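Lipase (PDB 1LGY) hydrolyses the ester bonds of triglycerides and of the partial glycerides derived from them, with a strong preference for the 1 and 3 positions. Local coordinates at residues H201-V206 with I254-S259; I172-G177 with F196-H201; P34-D39 with G50-T55. One frame throughout, in Å; residues are numbered along the deposited sequence.

Contact 1: residues H201-V206 with I254-S259; sequences HKRDIV and ILDHLS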
loop_
_atom_site.group_PDB
_atom_site.type_symbol
_atom_site.label_atom_id
_atom_site.label_comp_id
_atom_site.label_asym_id
_atom_site.label_seq_id
_atom_site.Cartn_x
_atom_site.Cartn_y
_atom_site.Cartn_z
ATOM N N HIS A 201 -11.222 -4.971 -3.313
ATOM C CA HIS A 201 -12.005 -6.172 -3.393
ATOM C C HIS A 201 -13.449 -5.938 -3.061
ATOM O O HIS A 201 -13.861 -5.628 -1.939
ATOM C CB HIS A 201 -11.376 -7.169 -2.452
ATOM C CG HIS A 201 -12.158 -8.412 -2.163
ATOM N ND1 HIS A 201 -12.281 -9.489 -2.908
ATOM C CD2 HIS A 201 -12.881 -8.588 -1.020
ATOM C CE1 HIS A 201 -13.055 -10.306 -2.244
ATOM N NE2 HIS A 201 -13.410 -9.751 -1.112
ATOM N N LYS A 202 -14.182 -6.182 -4.140
ATOM C CA LYS A 202 -15.620 -6.091 -4.157
ATOM C C LYS A 202 -16.110 -4.825 -3.416
ATOM O O LYS A 202 -15.714 -3.696 -3.733
ATOM C CB LYS A 202 -16.170 -7.437 -3.559
ATOM C CG LYS A 202 -15.531 -8.733 -4.088
ATOM C CD LYS A 202 -16.286 -10.082 -3.979
ATOM C CE LYS A 202 -16.691 -10.504 -2.561
ATOM N NZ LYS A 202 -17.035 -11.925 -2.442
ATOM N N ARG A 203 -16.902 -5.018 -2.365
ATOM C CA ARG A 203 -17.494 -3.949 -1.599
ATOM C C ARG A 203 -16.696 -3.404 -0.413
ATOM O O ARG A 203 -17.247 -2.641 0.377
ATOM C CB ARG A 203 -18.873 -4.480 -1.191
ATOM C CG ARG A 203 -19.778 -4.813 -2.383
ATOM C CD ARG A 203 -21.117 -5.326 -1.873
ATOM N NE ARG A 203 -22.135 -5.538 -2.897
ATOM C CZ ARG A 203 -22.588 -4.558 -3.704
ATOM N NH1 ARG A 203 -22.112 -3.320 -3.623
ATOM N NH2 ARG A 203 -23.605 -4.747 -4.560
ATOM N N ASP A 204 -15.401 -3.736 -0.253
ATOM C CA ASP A 204 -14.508 -3.208 0.788
ATOM C C ASP A 204 -14.725 -1.705 0.939
ATOM O O ASP A 204 -14.658 -1.008 -0.069
ATOM C CB ASP A 204 -13.036 -3.497 0.397
ATOM C CG ASP A 204 -11.936 -3.167 1.401
ATOM O OD1 ASP A 204 -12.225 -2.678 2.475
ATOM O OD2 ASP A 204 -10.764 -3.408 1.141
ATOM N N ILE A 205 -15.060 -1.288 2.178
ATOM C CA ILE A 205 -15.344 0.076 2.601
ATOM C C ILE A 205 -14.152 1.014 2.496
ATOM O O ILE A 205 -14.332 2.206 2.207
ATOM C CB ILE A 205 -15.674 0.359 4.106
ATOM C CG1 ILE A 205 -16.356 -0.775 4.707
ATOM C CG2 ILE A 205 -16.540 1.633 4.237
ATOM C CD1 ILE A 205 -17.019 -0.453 6.065
ATOM N N VAL A 206 -12.991 0.483 2.930
ATOM C CA VAL A 206 -11.842 1.331 3.204
ATOM C C VAL A 206 -11.311 2.128 2.029
ATOM O O VAL A 206 -11.007 3.293 2.297
ATOM C CB VAL A 206 -10.740 0.461 3.861
ATOM C CG1 VAL A 206 -9.577 1.332 4.350
ATOM C CG2 VAL A 206 -11.319 -0.263 5.092
ATOM N N ILE A 254 -17.199 -3.973 5.593
ATOM C CA ILE A 254 -15.843 -4.093 6.115
ATOM C C ILE A 254 -15.327 -5.495 5.953
ATOM O O ILE A 254 -14.119 -5.737 5.977
ATOM C CB ILE A 254 -15.794 -3.669 7.619
ATOM C CG1 ILE A 254 -14.358 -3.666 8.105
ATOM C CG2 ILE A 254 -16.672 -4.583 8.457
ATOM C CD1 ILE A 254 -13.511 -2.486 7.587
ATOM N N LEU A 255 -16.257 -6.424 5.725
ATOM C CA LEU A 255 -15.883 -7.825 5.624
ATOM C C LEU A 255 -15.083 -8.146 4.352
ATOM O O LEU A 255 -14.229 -9.051 4.300
ATOM C CB LEU A 255 -17.209 -8.639 5.785
ATOM C CG LEU A 255 -17.796 -8.835 7.232
ATOM C CD1 LEU A 255 -18.531 -7.600 7.726
ATOM C CD2 LEU A 255 -18.870 -9.915 7.232
ATOM N N ASP A 256 -15.235 -7.320 3.314
ATOM C CA ASP A 256 -14.518 -7.571 2.076
ATOM C C ASP A 256 -13.119 -7.010 2.206
ATOM O O ASP A 256 -12.244 -7.264 1.385
ATOM C CB ASP A 256 -15.255 -6.919 0.907
ATOM C CG ASP A 256 -16.653 -7.434 0.556
ATOM O OD1 ASP A 256 -17.326 -7.980 1.432
ATOM O OD2 ASP A 256 -17.106 -7.268 -0.582
ATOM N N HIS A 257 -12.877 -6.222 3.257
ATOM C CA HIS A 257 -11.560 -5.740 3.584
ATOM C C HIS A 257 -10.615 -6.847 4.052
ATOM O O HIS A 257 -9.387 -6.767 3.886
ATOM C CB HIS A 257 -11.762 -4.748 4.638
ATOM C CG HIS A 257 -10.584 -3.892 4.910
ATOM N ND1 HIS A 257 -9.714 -3.476 4.024
ATOM C CD2 HIS A 257 -10.230 -3.432 6.129
ATOM C CE1 HIS A 257 -8.815 -2.772 4.638
ATOM N NE2 HIS A 257 -9.135 -2.752 5.902
ATOM N N LEU A 258 -11.251 -7.906 4.615
ATOM C CA LEU A 258 -10.568 -8.992 5.304
ATOM C C LEU A 258 -10.017 -10.162 4.522
ATOM O O LEU A 258 -9.496 -11.051 5.164
ATOM C CB LEU A 258 -11.497 -9.537 6.392
ATOM C CG LEU A 258 -11.493 -8.919 7.826
ATOM C CD1 LEU A 258 -11.437 -7.407 7.798
ATOM C CD2 LEU A 258 -12.767 -9.320 8.535
ATOM N N SER A 259 -10.131 -10.208 3.204
ATOM C CA SER A 259 -9.483 -11.232 2.406
ATOM C C SER A 259 -9.292 -10.707 1.008
ATOM O O SER A 259 -10.140 -9.973 0.574
ATOM C CB SER A 259 -10.312 -12.492 2.319
ATOM O OG SER A 259 -11.680 -12.109 2.227
#
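A chi1 of -174° at D204 and of -166° at H257 turns both side chains away from their own amide nitrogens and brings carboxylate and imidazole together from two loops that carry two members of the catalytic triad. ND1 of H257 donates to OD2 of D204 at 3.1 Å, reaching the oxygen on its syn side and a little out of the carboxylate plane, the two planes being turned 40° apart. Y260 OH also bonds to OD2, while OD1 accepts the backbone N of V206 from above the carboxylate plane at 3.3 Å, closing an Asx turn. Y260 OH and the V206 amide hold the carboxylate from two further directions, which probably helps to keep OD2 turned to H257. On the other side of the imidazole, NE2 bonds to the nucleophile S145. One face of the ring carries a CH-pi contact: CG2 of V206 stands 3.4 Å from the ring centroid, almost on the normal. That methyl also reaches CD1 of I254, and CD1 of I205 packs on CB of I254 at 3.8 Å. Farther along, D256 points its carboxylate into the type II' turn H201-D204, where the backbone N of R203 gives OD2 a 2.9 Å bond on the anti side. D256 is thought, from related proteins, to bind calcium; in this model its OD2 ties the turn that ends at D204. The guanidinium of R203 leaves this region and NH1 bonds to F251 O. The first loop follows strand 196-201 and the second runs into strand 259-260; I90 of helix 87-91 rests on V206 and R87 on I254, while H144 stacks on the ring of H257.

Contact 2: residues I172-G177 with F196-H201; sequences IFTVGG and FQRTVH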
loop_
_atom_site.group_PDB
_atom_site.type_symbol
_atom_site.label_atom_id
_atom_site.label_comp_id
_atom_site.label_asym_id
_atom_site.label_seq_id
_atom_site.Cartn_x
_atom_site.Cartn_y
_atom_site.Cartn_z
ATOM N N ILE A 172 4.849 0.763 -6.484
ATOM C CA ILE A 172 4.047 0.868 -5.261
ATOM C C ILE A 172 2.832 0.003 -5.487
ATOM O O ILE A 172 2.221 0.171 -6.533
ATOM C CB ILE A 172 3.448 2.277 -4.948
ATOM C CG1 ILE A 172 4.479 3.325 -4.735
ATOM C CG2 ILE A 172 2.719 2.202 -3.602
ATOM C CD1 ILE A 172 3.873 4.719 -4.833
ATOM N N PHE A 173 2.423 -0.858 -4.533
ATOM C CA PHE A 173 1.233 -1.691 -4.684
ATOM C C PHE A 173 0.365 -1.646 -3.457
ATOM O O PHE A 173 0.943 -1.821 -2.393
ATOM C CB PHE A 173 1.608 -3.125 -4.891
ATOM C CG PHE A 173 2.014 -3.438 -6.312
ATOM C CD1 PHE A 173 3.308 -3.159 -6.758
ATOM C CD2 PHE A 173 1.116 -4.076 -7.154
ATOM C CE1 PHE A 173 3.696 -3.531 -8.054
ATOM C CE2 PHE A 173 1.512 -4.438 -8.441
ATOM C CZ PHE A 173 2.794 -4.170 -8.888
ATOM N N THR A 174 -0.941 -1.395 -3.461
ATOM C CA THR A 174 -1.671 -1.539 -2.208
ATOM C C THR A 174 -2.945 -2.348 -2.374
ATOM O O THR A 174 -3.542 -2.363 -3.434
ATOM C CB THR A 174 -2.060 -0.136 -1.575
ATOM O OG1 THR A 174 -3.089 0.431 -2.376
ATOM C CG2 THR A 174 -0.927 0.866 -1.528
ATOM N N VAL A 175 -3.386 -3.104 -1.389
ATOM C CA VAL A 175 -4.712 -3.714 -1.449
ATOM C C VAL A 175 -5.526 -3.073 -0.307
ATOM O O VAL A 175 -4.951 -2.891 0.732
ATOM C CB VAL A 175 -4.699 -5.279 -1.252
ATOM C CG1 VAL A 175 -4.092 -5.949 -2.450
ATOM C CG2 VAL A 175 -3.889 -5.683 -0.050
ATOM N N GLY A 176 -6.795 -2.649 -0.414
ATOM C CA GLY A 176 -7.560 -2.092 0.716
ATOM C C GLY A 176 -7.200 -0.660 1.119
ATOM O O GLY A 176 -7.710 -0.146 2.106
ATOM N N GLY A 177 -6.368 0.054 0.361
ATOM C CA GLY A 177 -5.898 1.368 0.741
ATOM C C GLY A 177 -6.967 2.448 0.853
ATOM O O GLY A 177 -7.770 2.618 -0.051
ATOM N N PHE A 196 1.651 2.907 -9.633
ATOM C CA PHE A 196 0.852 2.693 -8.448
ATOM C C PHE A 196 -0.371 1.896 -8.867
ATOM O O PHE A 196 -1.145 2.322 -9.718
ATOM C CB PHE A 196 0.516 4.074 -7.935
ATOM C CG PHE A 196 -0.330 4.098 -6.682
ATOM C CD1 PHE A 196 -0.195 3.136 -5.715
ATOM C CD2 PHE A 196 -1.257 5.117 -6.521
ATOM C CE1 PHE A 196 -0.993 3.190 -4.568
ATOM C CE2 PHE A 196 -2.046 5.177 -5.400
ATOM C CZ PHE A 196 -1.911 4.214 -4.432
ATOM N N GLN A 197 -0.555 0.745 -8.252
ATOM C CA GLN A 197 -1.640 -0.149 -8.537
ATOM C C GLN A 197 -2.523 -0.290 -7.305
ATOM O O GLN A 197 -2.068 -0.959 -6.381
ATOM C CB GLN A 197 -1.076 -1.489 -8.884
ATOM C CG GLN A 197 -0.234 -1.583 -10.134
ATOM C CD GLN A 197 -1.060 -1.486 -11.399
ATOM O OE1 GLN A 197 -2.208 -1.948 -11.464
ATOM N NE2 GLN A 197 -0.460 -0.869 -12.422
ATOM N N ARG A 198 -3.761 0.268 -7.234
ATOM C CA ARG A 198 -4.629 0.113 -6.101
ATOM C C ARG A 198 -5.638 -1.001 -6.338
ATOM O O ARG A 198 -6.585 -0.796 -7.102
ATOM C CB ARG A 198 -5.465 1.355 -5.792
ATOM C CG ARG A 198 -4.739 2.650 -5.792
ATOM C CD ARG A 198 -5.645 3.794 -5.483
ATOM N NE ARG A 198 -6.640 4.051 -6.517
ATOM C CZ ARG A 198 -7.945 3.756 -6.333
ATOM N NH1 ARG A 198 -8.360 3.197 -5.185
ATOM N NH2 ARG A 198 -8.866 4.081 -7.255
ATOM N N THR A 199 -5.477 -2.187 -5.749
ATOM C CA THR A 199 -6.503 -3.211 -5.840
ATOM C C THR A 199 -7.512 -2.956 -4.734
ATOM O O THR A 199 -7.134 -2.525 -3.644
ATOM C CB THR A 199 -5.974 -4.644 -5.643
ATOM O OG1 THR A 199 -5.118 -4.972 -6.721
ATOM C CG2 THR A 199 -7.110 -5.677 -5.659
ATOM N N VAL A 200 -8.807 -3.141 -5.037
ATOM C CA VAL A 200 -9.887 -3.113 -4.051
ATOM C C VAL A 200 -10.805 -4.290 -4.387
ATOM O O VAL A 200 -11.128 -4.572 -5.532
ATOM C CB VAL A 200 -10.715 -1.741 -4.023
ATOM C CG1 VAL A 200 -10.211 -0.814 -5.090
ATOM C CG2 VAL A 200 -12.229 -1.966 -4.131
ATOM N N HIS A 201 -11.222 -4.971 -3.313
ATOM C CA HIS A 201 -12.005 -6.172 -3.393
ATOM C C HIS A 201 -13.449 -5.938 -3.061
ATOM O O HIS A 201 -13.861 -5.628 -1.939
ATOM C CB HIS A 201 -11.376 -7.169 -2.452
ATOM C CG HIS A 201 -12.158 -8.412 -2.163
ATOM N ND1 HIS A 201 -12.281 -9.489 -2.908
ATOM C CD2 HIS A 201 -12.881 -8.588 -1.020
ATOM C CE1 HIS A 201 -13.055 -10.306 -2.244
ATOM N NE2 HIS A 201 -13.410 -9.751 -1.112
HETATM O O HOH W 1 -5.745 -0.363 -2.753
HETATM O O HOH W 2 -7.009 2.219 -2.925
#
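T199 O is gripped twice, by G176 N at 3.3 Å and by a water at 2.7 Å. That water donates to T199 O, bonds to T174 OG1 and accepts from G177 N. It therefore bridges the end of strand 172-175 to its neighbour just where the chain turns away at G176, whose positive phi suits a glycine. T199 N gives T174 O the shortest of the strand-to-strand bonds, 3.0 Å and nearly along the C=O axis. Strands 172-175 and 196-201 run parallel, their axes 4.9 Å apart and 10° off alignment, and together with helix 183-192 they make a beta-alpha-beta unit in the alpha/beta-hydrolase sheet. T174 N reaches Q197 O at 3.2 Å, and a weak bond runs from Q197 N to I172 O.

Side chains sort onto two faces. On the one with I172, T174 and F196, the phenyl ring has its CG anti to the backbone N (chi1 180°), which carries its CD1-CE1 side to I172 and T174: CG2 of T174 comes in at the ring edge, 3.8 Å from CE1, and CG2 of I172 meets CD1 obliquely at 3.7 Å. L152 of helix 146-161 packs on both I172 and F196. On the other face the ring of F173 lies alongside the CB and CG of Q197, CE2 to CG being 3.8 Å, and V175 runs beside T199; helix 11-26 closes over this layer. R198 sends NH1 to a second water, which in turn donates to G177 O. Buried polar backbone at the strand end is thus satisfied through two waters, which suggests that the turn at G176 and G177, next to D204, is held partly by water as well as by the regular sheet bonds.

Contact 3: residues P34-D39 with G50-T55; sequences PGNKWD and GKIITT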
loop_
_atom_site.group_PDB
_atom_site.type_symbol
_atom_site.label_atom_id
_atom_site.label_comp_id
_atom_site.label_asym_id
_atom_site.label_seq_id
_atom_site.Cartn_x
_atom_site.Cartn_y
_atom_site.Cartn_z
ATOM N N PRO A 34 6.836 -7.924 15.288
ATOM C CA PRO A 34 8.257 -7.719 15.564
ATOM C C PRO A 34 9.113 -8.962 15.709
ATOM O O PRO A 34 10.202 -8.862 16.255
ATOM C CB PRO A 34 8.189 -6.867 16.790
ATOM C CG PRO A 34 7.114 -7.557 17.582
ATOM C CD PRO A 34 6.070 -7.916 16.534
ATOM N N GLY A 35 8.692 -10.106 15.191
ATOM C CA GLY A 35 9.380 -11.351 15.442
ATOM C C GLY A 35 10.697 -11.558 14.756
ATOM O O GLY A 35 11.516 -12.348 15.205
ATOM N N ASN A 36 10.885 -10.790 13.685
ATOM C CA ASN A 36 12.046 -10.828 12.831
ATOM C C ASN A 36 12.395 -12.172 12.201
ATOM O O ASN A 36 13.552 -12.556 12.032
ATOM C CB ASN A 36 13.224 -10.281 13.594
ATOM C CG ASN A 36 13.603 -8.873 13.122
ATOM O OD1 ASN A 36 14.301 -8.681 12.114
ATOM N ND2 ASN A 36 13.172 -7.847 13.862
ATOM N N LYS A 37 11.356 -12.850 11.690
ATOM C CA LYS A 37 11.503 -14.124 10.996
ATOM C C LYS A 37 10.641 -14.224 9.741
ATOM O O LYS A 37 9.506 -13.772 9.665
ATOM C CB LYS A 37 11.125 -15.269 11.906
ATOM C CG LYS A 37 12.122 -15.528 12.989
ATOM C CD LYS A 37 11.633 -16.559 13.976
ATOM C CE LYS A 37 11.088 -15.773 15.131
ATOM N NZ LYS A 37 10.556 -16.700 16.108
ATOM N N TRP A 38 11.175 -14.908 8.741
ATOM C CA TRP A 38 10.503 -15.042 7.484
ATOM C C TRP A 38 10.129 -16.497 7.410
ATOM O O TRP A 38 10.596 -17.243 6.538
ATOM C CB TRP A 38 11.475 -14.623 6.396
ATOM C CG TRP A 38 10.798 -14.277 5.101
ATOM C CD1 TRP A 38 11.102 -14.915 3.930
ATOM C CD2 TRP A 38 9.820 -13.326 4.964
ATOM N NE1 TRP A 38 10.298 -14.379 3.048
ATOM C CE2 TRP A 38 9.523 -13.436 3.613
ATOM C CE3 TRP A 38 9.143 -12.399 5.756
ATOM C CZ2 TRP A 38 8.544 -12.632 3.062
ATOM C CZ3 TRP A 38 8.155 -11.593 5.182
ATOM C CH2 TRP A 38 7.852 -11.711 3.828
ATOM N N ASP A 39 9.294 -16.946 8.334
ATOM C CA ASP A 39 8.902 -18.330 8.222
ATOM C C ASP A 39 7.400 -18.537 8.330
ATOM O O ASP A 39 6.847 -19.424 8.989
ATOM C CB ASP A 39 9.668 -19.137 9.289
ATOM C CG ASP A 39 9.386 -18.864 10.750
ATOM O OD1 ASP A 39 8.465 -18.107 11.081
ATOM O OD2 ASP A 39 10.116 -19.438 11.567
ATOM N N GLY A 50 13.865 -14.652 1.321
ATOM C CA GLY A 50 13.918 -13.341 1.903
ATOM C C GLY A 50 14.739 -13.277 3.160
ATOM O O GLY A 50 14.688 -14.141 4.035
ATOM N N LYS A 51 15.572 -12.244 3.181
ATOM C CA LYS A 51 16.341 -11.898 4.356
ATOM C C LYS A 51 15.684 -10.666 4.965
ATOM O O LYS A 51 15.733 -9.624 4.303
ATOM C CB LYS A 51 17.807 -11.554 3.999
ATOM C CG LYS A 51 18.722 -12.713 3.641
ATOM C CD LYS A 51 18.870 -12.892 2.102
ATOM C CE LYS A 51 19.688 -14.172 1.740
ATOM N NZ LYS A 51 19.749 -14.510 0.318
ATOM N N ILE A 52 15.045 -10.734 6.159
ATOM C CA ILE A 52 14.509 -9.534 6.810
ATOM C C ILE A 52 15.645 -8.571 7.175
ATOM O O ILE A 52 16.469 -8.865 8.033
ATOM C CB ILE A 52 13.699 -9.871 8.127
ATOM C CG1 ILE A 52 12.366 -10.457 7.755
ATOM C CG2 ILE A 52 13.415 -8.604 8.965
ATOM C CD1 ILE A 52 11.374 -10.549 8.941
ATOM N N ILE A 53 15.750 -7.405 6.560
ATOM C CA ILE A 53 16.823 -6.471 6.900
ATOM C C ILE A 53 16.484 -5.738 8.201
ATOM O O ILE A 53 17.339 -5.552 9.061
ATOM C CB ILE A 53 17.025 -5.450 5.732
ATOM C CG1 ILE A 53 17.150 -6.127 4.370
ATOM C CG2 ILE A 53 18.323 -4.688 5.967
ATOM C CD1 ILE A 53 18.250 -7.159 4.418
ATOM N N THR A 54 15.224 -5.329 8.395
ATOM C CA THR A 54 14.821 -4.664 9.617
ATOM C C THR A 54 13.326 -4.801 9.847
ATOM O O THR A 54 12.594 -5.129 8.925
ATOM C CB THR A 54 15.208 -3.176 9.528
ATOM O OG1 THR A 54 15.504 -2.873 10.875
ATOM C CG2 THR A 54 14.142 -2.187 8.999
ATOM N N THR A 55 12.813 -4.564 11.047
ATOM C CA THR A 55 11.381 -4.363 11.254
ATOM C C THR A 55 11.329 -3.131 12.125
ATOM O O THR A 55 12.301 -2.883 12.834
ATOM C CB THR A 55 10.723 -5.514 11.990
ATOM O OG1 THR A 55 11.228 -5.476 13.317
ATOM C CG2 THR A 55 11.014 -6.876 11.355
#
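An edge strand of the central sheet, 51-58, is flanked here by the loop that links helix 11-26 to helix 41-46, and the two chains run in opposite senses (178° between their end-to-end directions) without pairing as strands. Even the closest matched pair, CA of P34 and CA of T55, is 6.3 Å apart, so side chains fill the gap. I52 is the middle of it. With CG1 beside the backbone N and CG2 anti to it (chi1 -75°), it splits its branches: CG2 comes to 3.3 Å from OD1 of N36, while the CD1 end reaches across to the backbone N of K37 at 3.6 Å. Toward G50, CG1 of I52 approaches the indole of W38 obliquely, 4.3 Å from CE3.

W38 is the buried residue of the contact. Its ring leans against the backbone of G50, with CD1 3.7 Å from G50 O, and its NE1 is taken by V47 O, so the indole bonds to the chain just ahead of the strand while its six-membered ring, through CE3, lies toward I52. L68 of the next strand, 63-70, touches both W38 and I52, which continues the apolar layer into the sheet. I53 and T54 both face V67 in a classic beta bulge. This lets I52 and T55 both point toward the loop although they are three residues apart.

At the other end N36, an exposed residue with a left-handed backbone conformation, which asparagine tolerates well, lays its amide across T55: ND2 sits 3.4 Å from CG2 and 3.1 Å from OG1 of T55.

In the fold
Contact 2 lies deep in the chain and contact 1 is partly buried, whereas contact 3 is at the surface, far from the annotated sites. Contacts 1 and 2 share H201 and touch through G176, which packs on D204, V206 and H257: the paired strands of one lead into the loop of the other, and strand 196-201 ends where the loop carrying D204 begins. Contact 3 reaches the same sheet at its outermost strand, 51-58, with nearest atoms about 14 Å from contact 2 and about 17 Å from contact 1. Regular backbone bonds and waters hold contact 2, contact 1 combines carboxylate hydrogen bonds with apolar packing, and contact 3 rests mainly on side-chain packing.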